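Local structure of beta-fructofuranosidase (Bifidobacterium adolescentis, 6NOB) at residues 289-303 with 366-379. The protein probably hydrolyses terminal beta-fructofuranoside bonds, as in sucrose, as a glycoside hydrolase of family 32. Residues are numbered along the deposited sequence; the frame is centred on the assembly and turned at random.
Sequences VTATNLPVSEFGADA and FGHQIARTYECPDL
With CG of Phe299 anti to its carbonyl carbon (chi1 -54°), and Phe366 at a chi1 of -92° that departs from the staggered positions, the two rings meet edge to face: CE1 of Phe366 lies 3.5 Å from CG of Phe299, above that ring toward its rim, and the planes stand at 76°. Ala303 covers a face of Phe366 in a CH-pi contact, its CB 3.5 Å from the ring centroid and almost on the normal. CG1 of Val296 approaches CE2 of the same ring obliquely at 4.0 Å. Were Phe366 an alanine, the Phe299 face and the Ala303 methyl would probably lose their shared partner, and a gap would be likely to open between the two loops. Farther along, OG1 of Thr373 lies 3.4 Å from Asn293 OD1, at best a weak hydrogen bond, since its single proton has another acceptor within reach; it also meets a water that donates to the carbonyl oxygen of Tyr374 and, weakly, to that of Ala291. Next to it, Arg372 forms salt bridges to Glu231 and Asp266. The Ala291 methyl packs against CB of Tyr374 (3.5 Å) and CD of Pro377, while CG1 of Val289 reaches CB of Leu379 at 3.6 Å. The contact joins two neighbouring sheets of the five-bladed beta-propeller characteristic of family 32: strand 285-295, between 268-273 and 337-347, faces strands 374-375 and 377-382, both paired with 385-396.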
loop_
_atom_site.group_PDB
_atom_site.type_symbol
_atom_site.label_atom_id
_atom_site.label_comp_id
_atom_site.label_asym_id
_atom_site.label_seq_id
_atom_site.Cartn_x
_atom_site.Cartn_y
_atom_site.Cartn_z
ATOM N N VAL A 289 -9.755 3.270 -14.767
ATOM C CA VAL A 289 -9.111 2.014 -15.135
ATOM C C VAL A 289 -9.440 0.979 -14.072
ATOM O O VAL A 289 -9.530 1.296 -12.878
ATOM C CB VAL A 289 -7.586 2.171 -15.302
ATOM C CG1 VAL A 289 -7.272 3.029 -16.511
ATOM C CG2 VAL A 289 -6.963 2.762 -14.049
ATOM N N THR A 290 -9.646 -0.259 -14.508
ATOM C CA THR A 290 -9.871 -1.378 -13.611
ATOM C C THR A 290 -8.949 -2.517 -14.022
ATOM O O THR A 290 -8.534 -2.619 -15.179
ATOM C CB THR A 290 -11.340 -1.837 -13.626
ATOM O OG1 THR A 290 -11.862 -1.749 -14.957
ATOM C CG2 THR A 290 -12.179 -0.960 -12.712
ATOM N N ALA A 291 -8.622 -3.367 -13.055
ATOM C CA ALA A 291 -7.698 -4.474 -13.260
ATOM C C ALA A 291 -8.487 -5.755 -13.506
ATOM O O ALA A 291 -9.303 -6.155 -12.670
ATOM C CB ALA A 291 -6.774 -4.633 -12.054
ATOM N N THR A 292 -8.242 -6.394 -14.647
ATOM C CA THR A 292 -8.888 -7.659 -14.982
ATOM C C THR A 292 -8.024 -8.391 -16.005
ATOM O O THR A 292 -6.852 -8.058 -16.209
ATOM C CB THR A 292 -10.311 -7.434 -15.502
ATOM O OG1 THR A 292 -10.961 -8.699 -15.670
ATOM C CG2 THR A 292 -10.289 -6.704 -16.836
ATOM N N ASN A 293 -8.605 -9.408 -16.640
ATOM C CA ASN A 293 -7.980 -10.108 -17.751
ATOM C C ASN A 293 -9.025 -10.318 -18.837
ATOM O O ASN A 293 -10.224 -10.382 -18.558
ATOM C CB ASN A 293 -7.373 -11.455 -17.317
ATOM C CG ASN A 293 -8.356 -12.316 -16.535
ATOM O OD1 ASN A 293 -8.399 -12.271 -15.305
ATOM N ND2 ASN A 293 -9.149 -13.108 -17.250
ATOM N N LEU A 294 -8.565 -10.415 -20.078
ATOM C CA LEU A 294 -9.463 -10.577 -21.210
ATOM C C LEU A 294 -8.997 -11.729 -22.082
ATOM O O LEU A 294 -7.812 -12.080 -22.075
ATOM C CB LEU A 294 -9.537 -9.286 -22.043
ATOM C CG LEU A 294 -10.252 -8.108 -21.371
ATOM C CD1 LEU A 294 -10.112 -6.832 -22.193
ATOM C CD2 LEU A 294 -11.719 -8.437 -21.132
ATOM N N PRO A 295 -9.907 -12.354 -22.831
ATOM C CA PRO A 295 -9.493 -13.423 -23.747
ATOM C C PRO A 295 -8.546 -12.889 -24.810
ATOM O O PRO A 295 -8.786 -11.836 -25.404
ATOM C CB PRO A 295 -10.815 -13.908 -24.360
ATOM C CG PRO A 295 -11.883 -13.413 -23.447
ATOM C CD PRO A 295 -11.366 -12.151 -22.834
ATOM N N VAL A 296 -7.463 -13.632 -25.053
ATOM C CA VAL A 296 -6.505 -13.225 -26.073
ATOM C C VAL A 296 -7.145 -13.206 -27.453
ATOM O O VAL A 296 -6.631 -12.544 -28.362
ATOM C CB VAL A 296 -5.260 -14.139 -26.048
ATOM C CG1 VAL A 296 -4.600 -14.100 -24.676
ATOM C CG2 VAL A 296 -5.626 -15.563 -26.439
ATOM N N SER A 297 -8.266 -13.910 -27.632
ATOM C CA SER A 297 -8.994 -13.872 -28.894
ATOM C C SER A 297 -9.588 -12.500 -29.192
ATOM O O SER A 297 -10.006 -12.260 -30.329
ATOM C CB SER A 297 -10.100 -14.929 -28.892
ATOM O OG SER A 297 -10.950 -14.777 -27.768
ATOM N N GLU A 298 -9.635 -11.601 -28.209
ATOM C CA GLU A 298 -10.034 -10.220 -28.447
ATOM C C GLU A 298 -8.915 -9.381 -29.049
ATOM O O GLU A 298 -9.101 -8.175 -29.247
ATOM C CB GLU A 298 -10.511 -9.573 -27.140
ATOM C CG GLU A 298 -11.801 -10.159 -26.584
ATOM C CD GLU A 298 -12.417 -9.292 -25.499
ATOM O OE1 GLU A 298 -13.446 -9.700 -24.917
ATOM O OE2 GLU A 298 -11.875 -8.200 -25.227
ATOM N N PHE A 299 -7.764 -9.984 -29.339
ATOM C CA PHE A 299 -6.618 -9.281 -29.889
ATOM C C PHE A 299 -6.094 -10.047 -31.097
ATOM O O PHE A 299 -6.390 -11.230 -31.282
ATOM C CB PHE A 299 -5.505 -9.113 -28.842
ATOM C CG PHE A 299 -5.962 -8.455 -27.569
ATOM C CD1 PHE A 299 -6.491 -9.210 -26.533
ATOM C CD2 PHE A 299 -5.859 -7.083 -27.405
ATOM C CE1 PHE A 299 -6.913 -8.610 -25.358
ATOM C CE2 PHE A 299 -6.279 -6.477 -26.233
ATOM C CZ PHE A 299 -6.807 -7.243 -25.209
ATOM N N GLY A 300 -5.310 -9.354 -31.920
ATOM C CA GLY A 300 -4.747 -9.993 -33.095
ATOM C C GLY A 300 -3.849 -11.156 -32.726
ATOM O O GLY A 300 -3.299 -11.225 -31.626
ATOM N N ALA A 301 -3.708 -12.094 -33.668
ATOM C CA ALA A 301 -2.882 -13.273 -33.430
ATOM C C ALA A 301 -1.417 -12.917 -33.224
ATOM O O ALA A 301 -0.680 -13.699 -32.613
ATOM C CB ALA A 301 -3.023 -14.254 -34.593
ATOM N N ASP A 302 -0.983 -11.756 -33.714
ATOM C CA ASP A 302 0.394 -11.301 -33.595
ATOM C C ASP A 302 0.605 -10.380 -32.399
ATOM O O ASP A 302 1.585 -9.626 -32.378
ATOM C CB ASP A 302 0.816 -10.584 -34.878
ATOM C CG ASP A 302 -0.032 -9.352 -35.164
ATOM O OD1 ASP A 302 -1.182 -9.290 -34.674
ATOM O OD2 ASP A 302 0.451 -8.443 -35.875
ATOM N N ALA A 303 -0.285 -10.430 -31.403
ATOM C CA ALA A 303 -0.284 -9.417 -30.352
ATOM C C ALA A 303 1.006 -9.420 -29.540
ATOM O O ALA A 303 1.395 -8.380 -28.999
ATOM C CB ALA A 303 -1.487 -9.616 -29.430
ATOM N N PHE A 366 0.832 -8.203 -23.199
ATOM C CA PHE A 366 1.106 -9.474 -23.856
ATOM C C PHE A 366 2.532 -9.950 -23.623
ATOM O O PHE A 366 2.793 -11.153 -23.725
ATOM C CB PHE A 366 0.823 -9.377 -25.355
ATOM C CG PHE A 366 -0.571 -9.786 -25.724
ATOM C CD1 PHE A 366 -1.615 -8.876 -25.656
ATOM C CD2 PHE A 366 -0.846 -11.089 -26.114
ATOM C CE1 PHE A 366 -2.904 -9.253 -25.984
ATOM C CE2 PHE A 366 -2.131 -11.473 -26.443
ATOM C CZ PHE A 366 -3.161 -10.554 -26.379
ATOM N N GLY A 367 3.456 -9.039 -23.309
ATOM C CA GLY A 367 4.782 -9.466 -22.901
ATOM C C GLY A 367 4.754 -10.312 -21.645
ATOM O O GLY A 367 5.613 -11.177 -21.454
ATOM N N HIS A 368 3.767 -10.090 -20.783
ATOM C CA HIS A 368 3.590 -10.850 -19.552
ATOM C C HIS A 368 2.220 -11.514 -19.521
ATOM O O HIS A 368 1.533 -11.525 -18.497
ATOM C CB HIS A 368 3.794 -9.955 -18.333
ATOM C CG HIS A 368 5.146 -9.316 -18.280
ATOM N ND1 HIS A 368 5.352 -7.983 -18.564
ATOM C CD2 HIS A 368 6.364 -9.833 -17.993
ATOM C CE1 HIS A 368 6.638 -7.705 -18.446
ATOM N NE2 HIS A 368 7.274 -8.810 -18.100
ATOM N N GLN A 369 1.812 -12.092 -20.653
ATOM C CA GLN A 369 0.480 -12.674 -20.755
ATOM C C GLN A 369 0.306 -13.921 -19.900
ATOM O O GLN A 369 -0.837 -14.329 -19.664
ATOM C CB GLN A 369 0.162 -12.992 -22.215
ATOM C CG GLN A 369 0.841 -14.224 -22.754
ATOM C CD GLN A 369 0.186 -14.717 -24.025
ATOM O OE1 GLN A 369 0.733 -14.565 -25.119
ATOM N NE2 GLN A 369 -0.997 -15.304 -23.889
ATOM N N ILE A 370 1.393 -14.534 -19.428
ATOM C CA ILE A 370 1.241 -15.675 -18.533
ATOM C C ILE A 370 0.848 -15.247 -17.126
ATOM O O ILE A 370 0.405 -16.089 -16.334
ATOM C CB ILE A 370 2.520 -16.529 -18.489
ATOM C CG1 ILE A 370 3.712 -15.699 -18.011
ATOM C CG2 ILE A 370 2.805 -17.133 -19.854
ATOM C CD1 ILE A 370 4.978 -16.512 -17.844
ATOM N N ALA A 371 0.994 -13.968 -16.785
ATOM C CA ALA A 371 0.493 -13.492 -15.504
ATOM C C ALA A 371 -1.023 -13.640 -15.454
ATOM O O ALA A 371 -1.713 -13.513 -16.470
ATOM C CB ALA A 371 0.893 -12.033 -15.273
ATOM N N ARG A 372 -1.542 -13.922 -14.256
ATOM C CA ARG A 372 -2.968 -14.209 -14.119
ATOM C C ARG A 372 -3.817 -12.999 -14.484
ATOM O O ARG A 372 -4.735 -13.096 -15.308
ATOM C CB ARG A 372 -3.291 -14.661 -12.696
ATOM C CG ARG A 372 -4.786 -14.853 -12.474
ATOM C CD ARG A 372 -5.151 -14.911 -11.006
ATOM N NE ARG A 372 -6.590 -15.070 -10.824
ATOM C CZ ARG A 372 -7.196 -16.244 -10.685
ATOM N NH1 ARG A 372 -6.483 -17.362 -10.704
ATOM N NH2 ARG A 372 -8.512 -16.301 -10.526
ATOM N N THR A 373 -3.528 -11.852 -13.878
ATOM C CA THR A 373 -4.371 -10.672 -14.018
ATOM C C THR A 373 -3.634 -9.484 -13.416
ATOM O O THR A 373 -2.587 -9.634 -12.779
ATOM C CB THR A 373 -5.732 -10.877 -13.340
ATOM O OG1 THR A 373 -6.626 -9.820 -13.709
ATOM C CG2 THR A 373 -5.580 -10.906 -11.826
ATOM N N TYR A 374 -4.189 -8.297 -13.637
ATOM C CA TYR A 374 -3.654 -7.082 -13.050
ATOM C C TYR A 374 -4.176 -6.900 -11.629
ATOM O O TYR A 374 -5.211 -7.446 -11.242
ATOM C CB TYR A 374 -4.040 -5.860 -13.886
ATOM C CG TYR A 374 -3.051 -5.469 -14.957
ATOM C CD1 TYR A 374 -1.720 -5.210 -14.648
ATOM C CD2 TYR A 374 -3.454 -5.336 -16.279
ATOM C CE1 TYR A 374 -0.819 -4.842 -15.632
ATOM C CE2 TYR A 374 -2.561 -4.967 -17.268
ATOM C CZ TYR A 374 -1.246 -4.719 -16.939
ATOM O OH TYR A 374 -0.358 -4.354 -17.925
ATOM N N GLU A 375 -3.439 -6.111 -10.853
ATOM C CA GLU A 375 -3.905 -5.612 -9.570
ATOM C C GLU A 375 -3.445 -4.169 -9.417
ATOM O O GLU A 375 -2.344 -3.814 -9.846
ATOM C CB GLU A 375 -3.391 -6.470 -8.402
ATOM C CG GLU A 375 -4.209 -7.737 -8.171
ATOM C CD GLU A 375 -3.937 -8.389 -6.828
ATOM O OE1 GLU A 375 -2.753 -8.518 -6.454
ATOM O OE2 GLU A 375 -4.912 -8.776 -6.147
ATOM N N CYS A 376 -4.309 -3.339 -8.830
ATOM C CA CYS A 376 -4.030 -1.943 -8.510
ATOM C C CYS A 376 -3.522 -1.160 -9.716
ATOM O O CYS A 376 -2.354 -0.752 -9.746
ATOM C CB CYS A 376 -3.022 -1.860 -7.360
ATOM S SG CYS A 376 -3.589 -2.687 -5.847
ATOM N N PRO A 377 -4.363 -0.918 -10.717
ATOM C CA PRO A 377 -3.931 -0.147 -11.883
ATOM C C PRO A 377 -3.981 1.350 -11.605
ATOM O O PRO A 377 -4.535 1.813 -10.607
ATOM C CB PRO A 377 -4.951 -0.541 -12.951
ATOM C CG PRO A 377 -6.206 -0.756 -12.165
ATOM C CD PRO A 377 -5.769 -1.344 -10.837
ATOM N N ASP A 378 -3.387 2.105 -12.523
ATOM C CA ASP A 378 -3.385 3.557 -12.444
ATOM C C ASP A 378 -3.058 4.101 -13.825
ATOM O O ASP A 378 -2.235 3.528 -14.544
ATOM C CB ASP A 378 -2.375 4.067 -11.408
ATOM C CG ASP A 378 -2.748 5.431 -10.847
ATOM O OD1 ASP A 378 -3.568 6.131 -11.478
ATOM O OD2 ASP A 378 -2.224 5.800 -9.773
ATOM N N LEU A 379 -3.720 5.194 -14.192
ATOM C CA LEU A 379 -3.511 5.834 -15.486
ATOM C C LEU A 379 -3.505 7.336 -15.268
ATOM O O LEU A 379 -4.489 7.896 -14.776
ATOM C CB LEU A 379 -4.599 5.435 -16.489
ATOM C CG LEU A 379 -4.408 5.898 -17.933
ATOM C CD1 LEU A 379 -3.228 5.184 -18.578
ATOM C CD2 LEU A 379 -5.681 5.673 -18.729
HETATM O O HOH W 1 -7.882 -8.310 -11.664
#